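Local coordinates for protein cellulase (Uncultured bacterium, PDB 3WX5) that probably hydrolyses internal beta-1,4-glucosidic bonds of cellulose, as a glycoside hydrolase family 12 endoglucanase, at residues I181-T186 against D202-R207. Sequence-based numbering, arbitrary orientation.
Sequences IAYRRT and DDAVAR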
loop_
_atom_site.group_PDB
_atom_site.type_symbol
_atom_site.label_atom_id
_atom_site.label_comp_id
_atom_site.label_asym_id
_atom_site.label_seq_id
_atom_site.Cartn_x
_atom_site.Cartn_y
_atom_site.Cartn_z
ATOM N N ILE A 181 -1.874 -2.079 -11.573
ATOM C CA ILE A 181 -3.274 -2.484 -11.497
ATOM C C ILE A 181 -3.890 -1.901 -10.236
ATOM O O ILE A 181 -3.340 -2.051 -9.150
ATOM C CB ILE A 181 -3.464 -4.029 -11.431
ATOM C CG1 ILE A 181 -2.513 -4.762 -12.405
ATOM C CG2 ILE A 181 -4.914 -4.361 -11.795
ATOM C CD1 ILE A 181 -1.235 -5.308 -11.738
ATOM N N ALA A 182 -4.988 -1.162 -10.379
ATOM C CA ALA A 182 -5.625 -0.602 -9.178
ATOM C C ALA A 182 -7.059 -1.103 -9.078
ATOM O O ALA A 182 -7.821 -1.048 -10.061
ATOM C CB ALA A 182 -5.599 0.906 -9.227
ATOM N N TYR A 183 -7.446 -1.529 -7.882
ATOM C CA TYR A 183 -8.840 -1.902 -7.638
ATOM C C TYR A 183 -9.433 -0.832 -6.754
ATOM O O TYR A 183 -9.040 -0.706 -5.608
ATOM C CB TYR A 183 -8.932 -3.264 -6.930
ATOM C CG TYR A 183 -8.404 -4.393 -7.803
ATOM C CD1 TYR A 183 -7.035 -4.676 -7.852
ATOM C CD2 TYR A 183 -9.263 -5.118 -8.640
ATOM C CE1 TYR A 183 -6.532 -5.686 -8.696
ATOM C CE2 TYR A 183 -8.773 -6.147 -9.474
ATOM C CZ TYR A 183 -7.409 -6.421 -9.488
ATOM O OH TYR A 183 -6.884 -7.338 -10.382
ATOM N N ARG A 184 -10.401 -0.085 -7.275
ATOM C CA ARG A 184 -11.002 0.980 -6.491
ATOM C C ARG A 184 -12.367 0.497 -6.022
ATOM O O ARG A 184 -13.250 0.257 -6.851
ATOM C CB ARG A 184 -11.166 2.246 -7.353
ATOM C CG ARG A 184 -11.650 3.452 -6.548
ATOM C CD ARG A 184 -11.986 4.667 -7.443
ATOM N NE ARG A 184 -11.855 5.873 -6.638
ATOM C CZ ARG A 184 -11.452 7.055 -7.108
ATOM N NH1 ARG A 184 -11.260 7.220 -8.419
ATOM N NH2 ARG A 184 -11.242 8.064 -6.262
ATOM N N ARG A 185 -12.604 0.503 -4.713
ATOM C CA ARG A 185 -13.874 -0.056 -4.197
ATOM C C ARG A 185 -15.010 0.819 -4.730
ATOM O O ARG A 185 -14.831 2.036 -4.863
ATOM C CB ARG A 185 -13.891 -0.036 -2.668
ATOM C CG ARG A 185 -14.783 -1.127 -2.070
ATOM C CD ARG A 185 -14.659 -1.108 -0.544
ATOM N NE ARG A 185 -15.344 -2.235 0.098
ATOM C CZ ARG A 185 -16.653 -2.306 0.299
ATOM N NH1 ARG A 185 -17.452 -1.299 -0.077
ATOM N NH2 ARG A 185 -17.150 -3.345 0.976
ATOM N N THR A 186 -16.133 0.210 -5.102
ATOM C CA THR A 186 -17.237 0.975 -5.723
ATOM C C THR A 186 -17.898 1.903 -4.707
ATOM O O THR A 186 -18.529 2.904 -5.084
ATOM C CB THR A 186 -18.309 0.059 -6.370
ATOM O OG1 THR A 186 -18.800 -0.851 -5.395
ATOM C CG2 THR A 186 -17.709 -0.765 -7.524
ATOM N N ASP A 202 -5.008 -13.000 -7.924
ATOM C CA ASP A 202 -5.430 -14.010 -8.895
ATOM C C ASP A 202 -6.226 -13.367 -10.032
ATOM O O ASP A 202 -6.152 -13.827 -11.165
ATOM C CB ASP A 202 -6.280 -15.111 -8.221
ATOM C CG ASP A 202 -5.435 -16.106 -7.413
ATOM O OD1 ASP A 202 -4.188 -15.982 -7.410
ATOM O OD2 ASP A 202 -6.027 -16.954 -6.703
ATOM N N ASP A 203 -6.953 -12.284 -9.739
ATOM C CA ASP A 203 -7.691 -11.585 -10.810
ATOM C C ASP A 203 -6.696 -10.914 -11.756
ATOM O O ASP A 203 -6.819 -10.997 -12.984
ATOM C CB ASP A 203 -8.663 -10.557 -10.215
ATOM C CG ASP A 203 -9.373 -9.741 -11.283
ATOM O OD1 ASP A 203 -10.389 -10.228 -11.851
ATOM O OD2 ASP A 203 -8.866 -8.650 -11.619
ATOM N N ALA A 204 -5.697 -10.236 -11.182
ATOM C CA ALA A 204 -4.645 -9.624 -12.001
ATOM C C ALA A 204 -3.890 -10.662 -12.851
ATOM O O ALA A 204 -3.579 -10.403 -14.028
ATOM C CB ALA A 204 -3.661 -8.859 -11.102
ATOM N N VAL A 205 -3.607 -11.837 -12.271
ATOM C CA VAL A 205 -2.995 -12.911 -13.032
ATOM C C VAL A 205 -3.909 -13.333 -14.184
ATOM O O VAL A 205 -3.447 -13.562 -15.327
ATOM C CB VAL A 205 -2.688 -14.137 -12.140
ATOM C CG1 VAL A 205 -2.398 -15.379 -13.010
ATOM C CG2 VAL A 205 -1.483 -13.813 -11.195
ATOM N N ALA A 206 -5.181 -13.537 -13.871
ATOM C CA ALA A 206 -6.133 -13.957 -14.923
ATOM C C ALA A 206 -6.194 -12.957 -16.059
ATOM O O ALA A 206 -6.338 -13.359 -17.219
ATOM C CB ALA A 206 -7.528 -14.210 -14.355
ATOM N N ARG A 207 -6.048 -11.666 -15.745
ATOM C CA ARG A 207 -6.084 -10.618 -16.777
ATOM C C ARG A 207 -4.812 -10.505 -17.601
ATOM O O ARG A 207 -4.772 -9.764 -18.583
ATOM C CB ARG A 207 -6.442 -9.242 -16.178
ATOM C CG ARG A 207 -7.825 -9.218 -15.547
ATOM C CD ARG A 207 -8.171 -7.892 -14.908
ATOM N NE ARG A 207 -9.424 -8.007 -14.183
ATOM C CZ ARG A 207 -10.622 -7.973 -14.762
ATOM N NH1 ARG A 207 -10.726 -7.797 -16.072
ATOM N NH2 ARG A 207 -11.705 -8.236 -14.051
#
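Two donors grip OD2 of Asp203: Tyr183 OH, reaching over from strand 181-185, and NE of Arg207, four residues after Asp203. The phenol donates at 2.7 Å from OH to OD2, on the anti lone pair, the one turned away from OD1. Arg207 comes from the syn side, with NE also 2.7 Å from OD2 and an N-H...O angle of 161°. The oxygen lies nearly in the guanidinium plane, while NE stands somewhat out of the carboxylate plane. A weak second bond joins Arg207 NH2 to Asp203 OD1, making the salt bridge two-pronged. This ion pair should help keep Asp203 ionised and limit its rotation, so that it holds the tyrosine hydroxyl in place.

With CG of Asp203 anti to its backbone N (chi1 176°), the carboxylate extends to the end of the phenol. It meets the ring at its edge, close to the ring plane, with the two flat groups turned 74° apart; OD2 is 3.3 Å from Tyr183 CE2. Next along the helix, Ala204 CB packs 3.6 Å from Tyr183 OH, and Ile181 CD1 makes a looser apolar contact with the same methyl.

The axes of strand 181-185 and helix 202-206 pass 10.4 Å apart, a gap spanned by the tyrosine side chain. Phe200, earlier in helix 197-206, meets the Tyr183 ring edge-to-face, and Leu142 touches both Tyr183 and Ala204. The contact thus packs helix 197-206 of this family 12 beta-jelly-roll against strand 179-185, which pairs with strands 140-149 and 167-175, with Val162 and Leu164 of strand 157-164 touching Asp203.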